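Local coordinates for protein DNA alpha-glucosyltransferase (Enterobacteria phage T4, PDB 1XV5) that is a phage glycosyltransferase of the GT-B clan, built on two parallel beta sheets and holding uridine-5'-diphosphate in a pocket of the model, at residues M8-E13 with V84-V89; T36-K41 with F56-I61; H117-L122 with N144-K149; G127-V132 with K153-E158. All coordinates share one frame; numbering follows the deposited sequence.

Interaction 1: residues M8-E13 with V84-V89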
loop_
_atom_site.group_PDB
_atom_site.type_symbol
_atom_site.label_atom_id
_atom_site.label_comp_id
_atom_site.label_asym_id
_atom_site.label_seq_id
_atom_site.Cartn_x
_atom_site.Cartn_y
_atom_site.Cartn_z
ATOM N N MET A 8 13.151 -5.155 -6.661
ATOM C CA MET A 8 12.711 -5.322 -5.276
ATOM C C MET A 8 13.750 -6.214 -4.595
ATOM O O MET A 8 13.598 -7.437 -4.549
ATOM C CB MET A 8 11.331 -5.983 -5.206
ATOM C CG MET A 8 10.168 -5.027 -5.433
ATOM S SD MET A 8 8.556 -5.850 -5.332
ATOM C CE MET A 8 8.474 -6.564 -6.952
ATOM N N ALA A 9 14.806 -5.594 -4.074
ATOM C CA ALA A 9 15.892 -6.321 -3.421
ATOM C C ALA A 9 15.516 -6.980 -2.099
ATOM O O ALA A 9 16.287 -7.773 -1.559
ATOM C CB ALA A 9 17.089 -5.397 -3.219
ATOM N N ARG A 10 14.341 -6.659 -1.568
ATOM C CA ARG A 10 13.910 -7.267 -0.312
ATOM C C ARG A 10 13.238 -8.600 -0.626
ATOM O O ARG A 10 13.205 -9.508 0.206
ATOM C CB ARG A 10 12.918 -6.354 0.415
ATOM C CG ARG A 10 12.362 -6.924 1.721
ATOM C CD ARG A 10 11.311 -5.991 2.318
ATOM N NE ARG A 10 10.638 -6.571 3.480
ATOM C CZ ARG A 10 11.185 -6.709 4.684
ATOM N NH1 ARG A 10 12.426 -6.304 4.904
ATOM N NH2 ARG A 10 10.489 -7.256 5.672
ATOM N N GLY A 11 12.723 -8.703 -1.845
ATOM C CA GLY A 11 12.020 -9.895 -2.281
ATOM C C GLY A 11 10.609 -9.471 -2.649
ATOM O O GLY A 11 10.268 -8.296 -2.514
ATOM N N LEU A 12 9.792 -10.403 -3.126
ATOM C CA LEU A 12 8.420 -10.074 -3.495
ATOM C C LEU A 12 7.537 -10.442 -2.305
ATOM O O LEU A 12 7.168 -11.602 -2.122
ATOM C CB LEU A 12 8.018 -10.853 -4.743
ATOM C CG LEU A 12 6.787 -10.321 -5.476
ATOM C CD1 LEU A 12 6.911 -10.621 -6.956
ATOM C CD2 LEU A 12 5.527 -10.927 -4.889
ATOM N N GLU A 13 7.207 -9.435 -1.502
ATOM C CA GLU A 13 6.426 -9.623 -0.287
ATOM C C GLU A 13 4.918 -9.787 -0.478
ATOM O O GLU A 13 4.248 -10.387 0.362
ATOM C CB GLU A 13 6.722 -8.470 0.679
ATOM C CG GLU A 13 6.368 -8.765 2.133
ATOM C CD GLU A 13 7.029 -7.801 3.106
ATOM O OE1 GLU A 13 6.871 -7.989 4.332
ATOM O OE2 GLU A 13 7.709 -6.858 2.648
ATOM N N VAL A 84 15.028 -2.934 -0.250
ATOM C CA VAL A 84 16.382 -3.437 -0.041
ATOM C C VAL A 84 16.328 -4.679 0.851
ATOM O O VAL A 84 15.310 -4.947 1.487
ATOM C CB VAL A 84 17.283 -2.360 0.615
ATOM C CG1 VAL A 84 17.285 -1.094 -0.242
ATOM C CG2 VAL A 84 16.800 -2.052 2.030
ATOM N N PRO A 85 17.424 -5.454 0.910
ATOM C CA PRO A 85 17.463 -6.666 1.736
ATOM C C PRO A 85 17.054 -6.457 3.195
ATOM O O PRO A 85 17.345 -5.420 3.789
ATOM C CB PRO A 85 18.917 -7.120 1.607
ATOM C CG PRO A 85 19.287 -6.658 0.229
ATOM C CD PRO A 85 18.699 -5.268 0.194
ATOM N N ALA A 86 16.382 -7.454 3.766
ATOM C CA ALA A 86 15.940 -7.396 5.155
ATOM C C ALA A 86 17.096 -7.759 6.085
ATOM O O ALA A 86 18.062 -8.396 5.667
ATOM C CB ALA A 86 14.774 -8.351 5.373
ATOM N N THR A 87 16.986 -7.361 7.348
ATOM C CA THR A 87 18.032 -7.629 8.330
ATOM C C THR A 87 18.269 -9.111 8.622
ATOM O O THR A 87 19.229 -9.459 9.309
ATOM C CB THR A 87 17.729 -6.922 9.666
ATOM O OG1 THR A 87 16.425 -7.302 10.120
ATOM C CG2 THR A 87 17.785 -5.412 9.498
ATOM N N SER A 88 17.414 -9.982 8.095
ATOM C CA SER A 88 17.553 -11.415 8.349
ATOM C C SER A 88 18.274 -12.215 7.263
ATOM O O SER A 88 18.438 -13.429 7.393
ATOM C CB SER A 88 16.174 -12.033 8.591
ATOM O OG SER A 88 15.338 -11.879 7.457
ATOM N N VAL A 89 18.706 -11.552 6.197
ATOM C CA VAL A 89 19.392 -12.257 5.120
ATOM C C VAL A 89 20.826 -12.621 5.500
ATOM O O VAL A 89 21.424 -11.995 6.374
ATOM C CB VAL A 89 19.435 -11.411 3.831
ATOM C CG1 VAL A 89 18.021 -11.056 3.397
ATOM C CG2 VAL A 89 20.264 -10.158 4.058
HETATM O O HOH W 1 14.214 -5.034 3.811
HETATM O O HOH W 2 15.447 -9.506 1.976
#
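Ala9 and Arg10 run close beside Val84 and Pro85, the CA atoms of Arg10 and Pro85 coming within 4.1 Å of each other. Both segments are loops that leave the C-terminal ends of parallel strands, and each bends through a type I beta turn, Met8 to Gly11 in one and Ala86 to Val89 in the other. Gly11 N closes the first turn on Met8 O, and Val89 N closes the second on Ala86 O. Two waters make the polar connections between the loops. One donates to Arg10 O at 2.9 Å and accepts from Ala86 N; the other accepts from Arg10 NH1 and donates to Val84 O.

Ala9 CB rests 3.8 Å from Pro85 CD and equally near Val84 CA. Arg10 starts with a tight approach, its CB only 3.0 Å from Val84 O. With CG anti to the backbone N (chi1 178°) and the chain extended as far as NE, its guanidinium reaches Ala86, whose CB meets NH1 obliquely at 3.2 Å. The same group is steadied by Glu13: NE donates to OE2 at 3.1 Å in a salt bridge. Glu13 OE2 lies near the guanidinium plane, but NE approaches it from 47° above the carboxylate plane.

Tyr97 of helix 91-103 packs on Ala9, Val84 and Pro85, and Arg10 N is hydrogen-bonded to Ser83 OG. Behind the turn, Met8 pairs with strand 34-40 and its side chain lies on helix 17-30. The contact itself joins the loops that follow the adjacent strands 3-8 and 78-83.

Interaction 2: residues T36-K41 with F56-I61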
loop_
_atom_site.group_PDB
_atom_site.type_symbol
_atom_site.label_atom_id
_atom_site.label_comp_id
_atom_site.label_asym_id
_atom_site.label_seq_id
_atom_site.Cartn_x
_atom_site.Cartn_y
_atom_site.Cartn_z
ATOM N N THR A 36 11.514 -4.544 -17.036
ATOM C CA THR A 36 11.903 -5.836 -16.492
ATOM C C THR A 36 11.657 -5.702 -14.996
ATOM O O THR A 36 12.069 -4.718 -14.381
ATOM C CB THR A 36 13.394 -6.166 -16.737
ATOM O OG1 THR A 36 14.218 -5.146 -16.162
ATOM C CG2 THR A 36 13.674 -6.287 -18.223
ATOM N N LEU A 37 10.946 -6.664 -14.422
ATOM C CA LEU A 37 10.654 -6.640 -12.994
ATOM C C LEU A 37 11.489 -7.734 -12.357
ATOM O O LEU A 37 11.290 -8.917 -12.631
ATOM C CB LEU A 37 9.164 -6.895 -12.749
ATOM C CG LEU A 37 8.692 -6.915 -11.293
ATOM C CD1 LEU A 37 8.925 -5.555 -10.652
ATOM C CD2 LEU A 37 7.219 -7.272 -11.250
ATOM N N VAL A 38 12.420 -7.327 -11.503
ATOM C CA VAL A 38 13.334 -8.251 -10.843
ATOM C C VAL A 38 13.205 -8.199 -9.326
ATOM O O VAL A 38 13.082 -7.124 -8.748
ATOM C CB VAL A 38 14.792 -7.902 -11.212
ATOM C CG1 VAL A 38 15.759 -8.863 -10.538
ATOM C CG2 VAL A 38 14.960 -7.922 -12.719
ATOM N N TYR A 39 13.233 -9.360 -8.680
ATOM C CA TYR A 39 13.155 -9.393 -7.227
ATOM C C TYR A 39 14.094 -10.438 -6.642
ATOM O O TYR A 39 14.318 -11.489 -7.241
ATOM C CB TYR A 39 11.720 -9.655 -6.751
ATOM C CG TYR A 39 11.175 -11.034 -7.050
ATOM C CD1 TYR A 39 10.647 -11.345 -8.303
ATOM C CD2 TYR A 39 11.171 -12.025 -6.067
ATOM C CE1 TYR A 39 10.124 -12.611 -8.570
ATOM C CE2 TYR A 39 10.655 -13.288 -6.323
ATOM C CZ TYR A 39 10.131 -13.575 -7.574
ATOM O OH TYR A 39 9.614 -14.825 -7.820
ATOM N N ALA A 40 14.652 -10.128 -5.476
ATOM C CA ALA A 40 15.565 -11.038 -4.790
ATOM C C ALA A 40 14.768 -12.210 -4.234
ATOM O O ALA A 40 13.797 -12.021 -3.498
ATOM C CB ALA A 40 16.282 -10.309 -3.663
ATOM N N LYS A 41 15.183 -13.421 -4.587
ATOM C CA LYS A 41 14.500 -14.631 -4.142
ATOM C C LYS A 41 15.089 -15.168 -2.837
ATOM O O LYS A 41 14.568 -16.119 -2.256
ATOM C CB LYS A 41 14.601 -15.695 -5.238
ATOM C CG LYS A 41 13.825 -16.969 -4.969
ATOM C CD LYS A 41 13.993 -17.958 -6.113
ATOM C CE LYS A 41 13.184 -19.223 -5.873
ATOM N NZ LYS A 41 13.347 -20.195 -6.987
ATOM N N PHE A 56 5.842 -12.909 -15.636
ATOM C CA PHE A 56 6.856 -11.979 -16.122
ATOM C C PHE A 56 7.934 -11.599 -15.108
ATOM O O PHE A 56 9.015 -11.154 -15.494
ATOM C CB PHE A 56 6.193 -10.700 -16.647
ATOM C CG PHE A 56 5.283 -10.034 -15.650
ATOM C CD1 PHE A 56 3.918 -10.308 -15.643
ATOM C CD2 PHE A 56 5.794 -9.156 -14.700
ATOM C CE1 PHE A 56 3.073 -9.718 -14.702
ATOM C CE2 PHE A 56 4.958 -8.562 -13.754
ATOM C CZ PHE A 56 3.595 -8.843 -13.756
ATOM N N SER A 57 7.648 -11.762 -13.821
ATOM C CA SER A 57 8.619 -11.406 -12.787
ATOM C C SER A 57 9.880 -12.253 -12.895
ATOM O O SER A 57 9.812 -13.452 -13.160
ATOM C CB SER A 57 8.011 -11.576 -11.396
ATOM O OG SER A 57 7.731 -12.937 -11.134
ATOM N N ILE A 58 11.028 -11.621 -12.674
ATOM C CA ILE A 58 12.318 -12.299 -12.758
ATOM C C ILE A 58 12.980 -12.456 -11.391
ATOM O O ILE A 58 13.494 -11.492 -10.822
ATOM C CB ILE A 58 13.286 -11.523 -13.673
ATOM C CG1 ILE A 58 12.659 -11.341 -15.056
ATOM C CG2 ILE A 58 14.614 -12.266 -13.780
ATOM C CD1 ILE A 58 13.442 -10.409 -15.966
ATOM N N PRO A 59 12.971 -13.677 -10.842
ATOM C CA PRO A 59 13.593 -13.895 -9.538
ATOM C C PRO A 59 15.097 -14.107 -9.676
ATOM O O PRO A 59 15.568 -14.630 -10.685
ATOM C CB PRO A 59 12.879 -15.141 -9.029
ATOM C CG PRO A 59 12.671 -15.919 -10.283
ATOM C CD PRO A 59 12.210 -14.865 -11.269
ATOM N N VAL A 60 15.847 -13.686 -8.666
ATOM C CA VAL A 60 17.289 -13.854 -8.680
ATOM C C VAL A 60 17.795 -14.009 -7.255
ATOM O O VAL A 60 17.362 -13.297 -6.345
ATOM C CB VAL A 60 17.994 -12.652 -9.361
ATOM C CG1 VAL A 60 17.726 -11.371 -8.586
ATOM C CG2 VAL A 60 19.488 -12.916 -9.464
ATOM N N ILE A 61 18.695 -14.965 -7.056
ATOM C CA ILE A 61 19.265 -15.201 -5.739
ATOM C C ILE A 61 20.526 -14.358 -5.651
ATOM O O ILE A 61 21.550 -14.693 -6.244
ATOM C CB ILE A 61 19.634 -16.682 -5.543
ATOM C CG1 ILE A 61 18.435 -17.567 -5.889
ATOM C CG2 ILE A 61 20.056 -16.919 -4.101
ATOM C CD1 ILE A 61 18.744 -19.054 -5.878
HETATM O O HOH W 3 10.092 -8.713 -16.267
HETATM O O HOH W 4 8.391 -15.341 -10.246
#
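Tyr39 lies across Pro59 where two parallel strands, 34-40 and 58-60, form one edge of the Rossmann-like sheet of this GT-B protein. Its CG sits between the backbone N and the carbonyl carbon (chi1 68°), which folds the ring back over the neighbouring strand. Pro59 CA stands 3.8 Å above one ring face, offset toward the rim, and Pro59 CB is 3.5 Å from Tyr39 CZ.

The other side of the sheet carries Val38, Ile58 and Val60. Val38 points its two methyls at different partners: CG1 meets Val60 CG1 at 3.7 Å, while CG2 faces Ile58 CB. Leu72 and Ala69 of helix 66-73 cover this apolar group. At the start of the pair, Leu37 CD2 touches the edge of the Phe56 ring at CE2 (3.6 Å), near the ring plane; the ring also makes a cation-pi contact with Arg25.

Four backbone hydrogen bonds hold the register, alternating between strands. Ile58 N approaches Leu37 O almost head-on at 2.7 Å, whereas Lys41 N comes to Val60 O from 45° above the carbonyl plane. Beside the Tyr39 ring edge, a water bridges the two hydroxyls, 2.8 Å from Tyr39 OH and 2.6 Å from Ser57 OG.

Interaction 3: residues H117-L122 with N144-K149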
loop_
_atom_site.group_PDB
_atom_site.type_symbol
_atom_site.label_atom_id
_atom_site.label_comp_id
_atom_site.label_asym_id
_atom_site.label_seq_id
_atom_site.Cartn_x
_atom_site.Cartn_y
_atom_site.Cartn_z
ATOM N N HIS A 117 6.997 3.702 6.433
ATOM C CA HIS A 117 6.783 4.865 7.287
ATOM C C HIS A 117 7.620 4.989 8.561
ATOM O O HIS A 117 8.512 5.829 8.646
ATOM C CB HIS A 117 5.300 4.931 7.658
ATOM C CG HIS A 117 4.382 4.860 6.476
ATOM N ND1 HIS A 117 4.247 5.895 5.574
ATOM C CD2 HIS A 117 3.576 3.867 6.032
ATOM C CE1 HIS A 117 3.397 5.540 4.627
ATOM N NE2 HIS A 117 2.976 4.313 4.881
ATOM N N SER A 118 7.308 4.164 9.554
ATOM C CA SER A 118 7.994 4.201 10.843
ATOM C C SER A 118 9.450 3.754 10.827
ATOM O O SER A 118 9.862 2.961 9.982
ATOM C CB SER A 118 7.227 3.346 11.856
ATOM O OG SER A 118 7.939 3.244 13.075
ATOM N N VAL A 119 10.224 4.269 11.780
ATOM C CA VAL A 119 11.630 3.904 11.907
ATOM C C VAL A 119 11.742 2.407 12.183
ATOM O O VAL A 119 12.713 1.768 11.781
ATOM C CB VAL A 119 12.319 4.664 13.069
ATOM C CG1 VAL A 119 12.465 6.130 12.719
ATOM C CG2 VAL A 119 11.509 4.505 14.352
ATOM N N LEU A 120 10.742 1.857 12.869
ATOM C CA LEU A 120 10.727 0.436 13.201
ATOM C C LEU A 120 10.895 -0.369 11.922
ATOM O O LEU A 120 11.708 -1.290 11.856
ATOM C CB LEU A 120 9.407 0.062 13.889
ATOM C CG LEU A 120 9.281 -1.328 14.533
ATOM C CD1 LEU A 120 8.000 -1.389 15.350
ATOM C CD2 LEU A 120 9.284 -2.420 13.472
ATOM N N SER A 121 10.121 -0.016 10.904
ATOM C CA SER A 121 10.202 -0.706 9.628
ATOM C C SER A 121 11.497 -0.334 8.918
ATOM O O SER A 121 12.239 -1.200 8.462
ATOM C CB SER A 121 9.012 -0.328 8.741
ATOM O OG SER A 121 7.786 -0.706 9.338
ATOM N N LEU A 122 11.763 0.966 8.839
ATOM C CA LEU A 122 12.948 1.476 8.163
ATOM C C LEU A 122 14.272 0.872 8.616
ATOM O O LEU A 122 15.173 0.676 7.800
ATOM C CB LEU A 122 13.007 3.000 8.301
ATOM C CG LEU A 122 11.841 3.750 7.649
ATOM C CD1 LEU A 122 11.966 5.240 7.917
ATOM C CD2 LEU A 122 11.838 3.475 6.153
ATOM N N ASN A 144 7.777 15.093 6.307
ATOM C CA ASN A 144 7.978 15.027 7.756
ATOM C C ASN A 144 8.071 13.614 8.321
ATOM O O ASN A 144 8.040 13.424 9.539
ATOM C CB ASN A 144 6.856 15.786 8.468
ATOM C CG ASN A 144 6.875 17.268 8.158
ATOM O OD1 ASN A 144 7.847 17.960 8.455
ATOM N ND2 ASN A 144 5.803 17.762 7.550
ATOM N N GLY A 145 8.192 12.625 7.443
ATOM C CA GLY A 145 8.293 11.250 7.895
ATOM C C GLY A 145 9.633 10.932 8.537
ATOM O O GLY A 145 10.557 11.743 8.505
ATOM N N ASP A 146 9.738 9.741 9.117
ATOM C CA ASP A 146 10.969 9.316 9.767
ATOM C C ASP A 146 12.125 9.197 8.779
ATOM O O ASP A 146 13.268 9.504 9.117
ATOM C CB ASP A 146 10.744 7.981 10.487
ATOM C CG ASP A 146 9.868 8.127 11.722
ATOM O OD1 ASP A 146 9.404 7.097 12.253
ATOM O OD2 ASP A 146 9.652 9.273 12.170
ATOM N N PHE A 147 11.836 8.756 7.559
ATOM C CA PHE A 147 12.884 8.622 6.551
ATOM C C PHE A 147 13.562 9.965 6.305
ATOM O O PHE A 147 14.790 10.057 6.296
ATOM C CB PHE A 147 12.301 8.100 5.234
ATOM C CG PHE A 147 13.307 8.022 4.114
ATOM C CD1 PHE A 147 14.279 7.025 4.097
ATOM C CD2 PHE A 147 13.293 8.957 3.087
ATOM C CE1 PHE A 147 15.224 6.962 3.073
ATOM C CE2 PHE A 147 14.235 8.906 2.058
ATOM C CZ PHE A 147 15.202 7.907 2.051
ATOM N N ASN A 148 12.752 11.004 6.110
ATOM C CA ASN A 148 13.258 12.353 5.852
ATOM C C ASN A 148 13.884 13.032 7.068
ATOM O O ASN A 148 14.985 13.582 6.989
ATOM C CB ASN A 148 12.129 13.261 5.337
ATOM C CG ASN A 148 11.787 13.015 3.879
ATOM O OD1 ASN A 148 11.512 11.889 3.472
ATOM N ND2 ASN A 148 11.788 14.086 3.083
ATOM N N LYS A 149 13.177 12.990 8.192
ATOM C CA LYS A 149 13.627 13.657 9.409
ATOM C C LYS A 149 14.587 12.912 10.324
ATOM O O LYS A 149 15.286 13.535 11.122
ATOM C CB LYS A 149 12.407 14.106 10.217
ATOM C CG LYS A 149 11.487 15.063 9.466
ATOM C CD LYS A 149 12.227 16.325 9.039
ATOM C CE LYS A 149 11.303 17.302 8.335
ATOM N NZ LYS A 149 12.001 18.567 7.979
HETATM O O HOH W 5 9.181 7.891 6.989
#
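Asp146 turns its carboxylate toward Val119 with CG anti to its own carbonyl carbon (chi1 -71°), and Val119 holds CG1 in the same relation to its carbonyl carbon (chi1 -70°), which sets that methyl 3.2 Å from Asp146 OD1. The side chains cross at about a right angle where the N-termini of helices 119-122 and 146-155 meet. Asp146, the first residue of its helix after the N-cap Gly145, also accepts from the start of the other helix: Val119 N donates to OD1 at 3.0 Å, in a bent bond (131°) that uses the anti lone pair. Ser118, the N-cap there, accepts from Leu120 N through OG, 3.1 Å away.

The carboxylate has further partners in the loop ahead of helix 308-316, in the other half of the protein: OD1 is hydrogen-bonded to Tyr301 OH and OD2 forms a salt bridge with Lys300. The junction thus ties the two halves together near the ligand, the His117 side chain lying about 6 Å from uridine-5'-diphosphate.

Deeper in, Leu122 CD1 reaches the start of the partner helix, 3.9 Å from Phe147 CB. Between the backbones sits a water that donates to His117 O at 2.7 Å and accepts from Phe147 N at 2.8 Å.

Interaction 4: residues G127-V132 with K153-E158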
loop_
_atom_site.group_PDB
_atom_site.type_symbol
_atom_site.label_atom_id
_atom_site.label_comp_id
_atom_site.label_asym_id
_atom_site.label_seq_id
_atom_site.Cartn_x
_atom_site.Cartn_y
_atom_site.Cartn_z
ATOM N N GLY A 127 21.639 -1.988 3.985
ATOM C CA GLY A 127 22.129 -1.344 2.781
ATOM C C GLY A 127 21.282 -0.195 2.263
ATOM O O GLY A 127 21.442 0.223 1.118
ATOM N N LEU A 128 20.381 0.323 3.090
ATOM C CA LEU A 128 19.540 1.436 2.657
ATOM C C LEU A 128 20.377 2.700 2.470
ATOM O O LEU A 128 20.153 3.471 1.536
ATOM C CB LEU A 128 18.430 1.703 3.677
ATOM C CG LEU A 128 17.445 2.810 3.282
ATOM C CD1 LEU A 128 16.830 2.492 1.924
ATOM C CD2 LEU A 128 16.365 2.936 4.343
ATOM N N GLU A 129 21.345 2.908 3.360
ATOM C CA GLU A 129 22.207 4.081 3.273
ATOM C C GLU A 129 22.983 4.084 1.964
ATOM O O GLU A 129 23.052 5.103 1.279
ATOM C CB GLU A 129 23.189 4.127 4.451
ATOM C CG GLU A 129 24.110 5.342 4.412
ATOM C CD GLU A 129 25.070 5.418 5.589
ATOM O OE1 GLU A 129 25.820 6.415 5.670
ATOM O OE2 GLU A 129 25.079 4.493 6.430
ATOM N N GLU A 130 23.565 2.939 1.619
ATOM C CA GLU A 130 24.336 2.819 0.388
ATOM C C GLU A 130 23.439 3.019 -0.825
ATOM O O GLU A 130 23.860 3.563 -1.845
ATOM C CB GLU A 130 25.015 1.448 0.312
ATOM C CG GLU A 130 26.155 1.271 1.303
ATOM C CD GLU A 130 25.710 0.718 2.644
ATOM O OE1 GLU A 130 24.564 0.981 3.063
ATOM O OE2 GLU A 130 26.523 0.024 3.287
ATOM N N THR A 131 22.196 2.575 -0.701
ATOM C CA THR A 131 21.230 2.706 -1.779
ATOM C C THR A 131 20.908 4.182 -1.988
ATOM O O THR A 131 20.863 4.672 -3.120
ATOM C CB THR A 131 19.934 1.944 -1.442
ATOM O OG1 THR A 131 20.246 0.567 -1.190
ATOM C CG2 THR A 131 18.942 2.035 -2.595
ATOM N N VAL A 132 20.687 4.884 -0.883
ATOM C CA VAL A 132 20.369 6.305 -0.924
ATOM C C VAL A 132 21.519 7.127 -1.507
ATOM O O VAL A 132 21.292 8.070 -2.265
ATOM C CB VAL A 132 20.034 6.835 0.492
ATOM C CG1 VAL A 132 19.908 8.353 0.474
ATOM C CG2 VAL A 132 18.735 6.206 0.981
ATOM N N LYS A 153 18.872 12.729 8.010
ATOM C CA LYS A 153 19.702 13.626 8.800
ATOM C C LYS A 153 20.788 12.847 9.524
ATOM O O LYS A 153 21.793 13.414 9.951
ATOM C CB LYS A 153 18.842 14.406 9.796
ATOM C CG LYS A 153 17.858 15.346 9.113
ATOM C CD LYS A 153 17.185 16.295 10.088
ATOM C CE LYS A 153 16.298 17.284 9.343
ATOM N NZ LYS A 153 15.685 18.296 10.246
ATOM N N GLU A 154 20.587 11.539 9.644
ATOM C CA GLU A 154 21.555 10.677 10.306
ATOM C C GLU A 154 22.675 10.315 9.336
ATOM O O GLU A 154 23.834 10.187 9.732
ATOM C CB GLU A 154 20.874 9.406 10.811
ATOM C CG GLU A 154 21.794 8.470 11.574
ATOM C CD GLU A 154 21.059 7.273 12.144
ATOM O OE1 GLU A 154 20.078 7.479 12.889
ATOM O OE2 GLU A 154 21.464 6.128 11.850
ATOM N N TRP A 155 22.325 10.152 8.065
ATOM C CA TRP A 155 23.313 9.810 7.049
ATOM C C TRP A 155 24.022 11.064 6.550
ATOM O O TRP A 155 25.158 11.003 6.082
ATOM C CB TRP A 155 22.648 9.093 5.868
ATOM C CG TRP A 155 21.970 7.802 6.232
ATOM C CD1 TRP A 155 22.444 6.831 7.070
ATOM C CD2 TRP A 155 20.717 7.322 5.730
ATOM N NE1 TRP A 155 21.562 5.775 7.119
ATOM C CE2 TRP A 155 20.494 6.051 6.307
ATOM C CE3 TRP A 155 19.760 7.843 4.848
ATOM C CZ2 TRP A 155 19.352 5.291 6.029
ATOM C CZ3 TRP A 155 18.624 7.086 4.572
ATOM C CH2 TRP A 155 18.432 5.824 5.162
ATOM N N TYR A 156 23.337 12.198 6.657
ATOM C CA TYR A 156 23.873 13.486 6.228
ATOM C C TYR A 156 23.733 14.463 7.392
ATOM O O TYR A 156 22.904 15.373 7.362
ATOM C CB TYR A 156 23.092 13.992 5.014
ATOM C CG TYR A 156 23.170 13.064 3.824
ATOM C CD1 TYR A 156 24.244 13.123 2.937
ATOM C CD2 TYR A 156 22.185 12.101 3.603
ATOM C CE1 TYR A 156 24.336 12.245 1.858
ATOM C CE2 TYR A 156 22.268 11.218 2.531
ATOM C CZ TYR A 156 23.345 11.295 1.661
ATOM O OH TYR A 156 23.425 10.428 0.597
ATOM N N PRO A 157 24.555 14.282 8.438
ATOM C CA PRO A 157 24.546 15.124 9.637
ATOM C C PRO A 157 24.733 16.614 9.380
ATOM O O PRO A 157 25.568 17.020 8.571
ATOM C CB PRO A 157 25.674 14.533 10.478
ATOM C CG PRO A 157 26.629 14.034 9.443
ATOM C CD PRO A 157 25.703 13.358 8.463
ATOM N N GLU A 158 23.942 17.423 10.080
ATOM C CA GLU A 158 24.009 18.872 9.957
ATOM C C GLU A 158 25.205 19.380 10.756
ATOM O O GLU A 158 25.335 20.578 11.010
ATOM C CB GLU A 158 22.712 19.504 10.477
ATOM C CG GLU A 158 21.484 19.183 9.625
ATOM C CD GLU A 158 20.182 19.672 10.243
ATOM O OE1 GLU A 158 19.130 19.582 9.573
ATOM O OE2 GLU A 158 20.208 20.140 11.400
#
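Glu129, in the first turn of helix 128-134, faces Trp155 at the C-terminal end of helix 146-155, their CA atoms 7.0 Å apart. The indole fills the space between the helices and is met from several sides. Glu129 stretches over one face: CG lies anti to the backbone N (chi1 -180°) and the chain continues extended, so that CG stands 3.7 Å from the centroid of the five-membered ring, 19° off its normal, in a CH-pi contact. The carboxylate runs on past the rim at CD1, its plane within 19° of the ring plane, with Glu129 CD 3.3 Å from Trp155 CD1.

Leu128 comes at the ring edge instead, its CD2 3.6 Å from Trp155 CH2. Val132, one turn further along, divides its methyls: CG2 approaches Trp155 CZ3 obliquely at 3.7 Å, and CG1 lies at the edge of the Tyr156 ring, 4.2 Å from CE2. Arg133 gathers the polar ends, its NH2 paired with both Glu129 OE1 and Trp155 O, while it makes a cation-pi contact with Tyr156. At the helix start, Gly127 O is gripped from opposite faces of its plane by Thr131 N and Thr131 OG1, the latter at 2.6 Å.

Side-chain packing of this kind between helices of successive beta-alpha-beta crossovers belongs to the Rossmann-like architecture of GT-B proteins; here the helices follow strands 109-114 and 137-140.

How the interactions relate
Interactions 1 and 2 are continuous through the sheet: Met8 N lies 2.9 Å from Val38 O and Met8 O 3.0 Å from Ala40 N, both probable hydrogen bonds, while Leu12 packs on Tyr39. Interactions 3 and 4 share helix 146-155, and their centres are 12 Å apart; Phe147 CE1 touches Trp155 CZ3 at 3.7 Å. Val84 of interaction 1 reaches interaction 4, with CG1 3.5 Å from Thr131 OG1. Interaction 3 comes nearest uridine-5'-diphosphate, through the His117 side chain at about 6 Å, followed by interaction 1 at about 10 Å from the Arg10 side chain; in interaction 2 the side chain of Phe56 is about 14 Å from the bound uridine-5'-diphosphate.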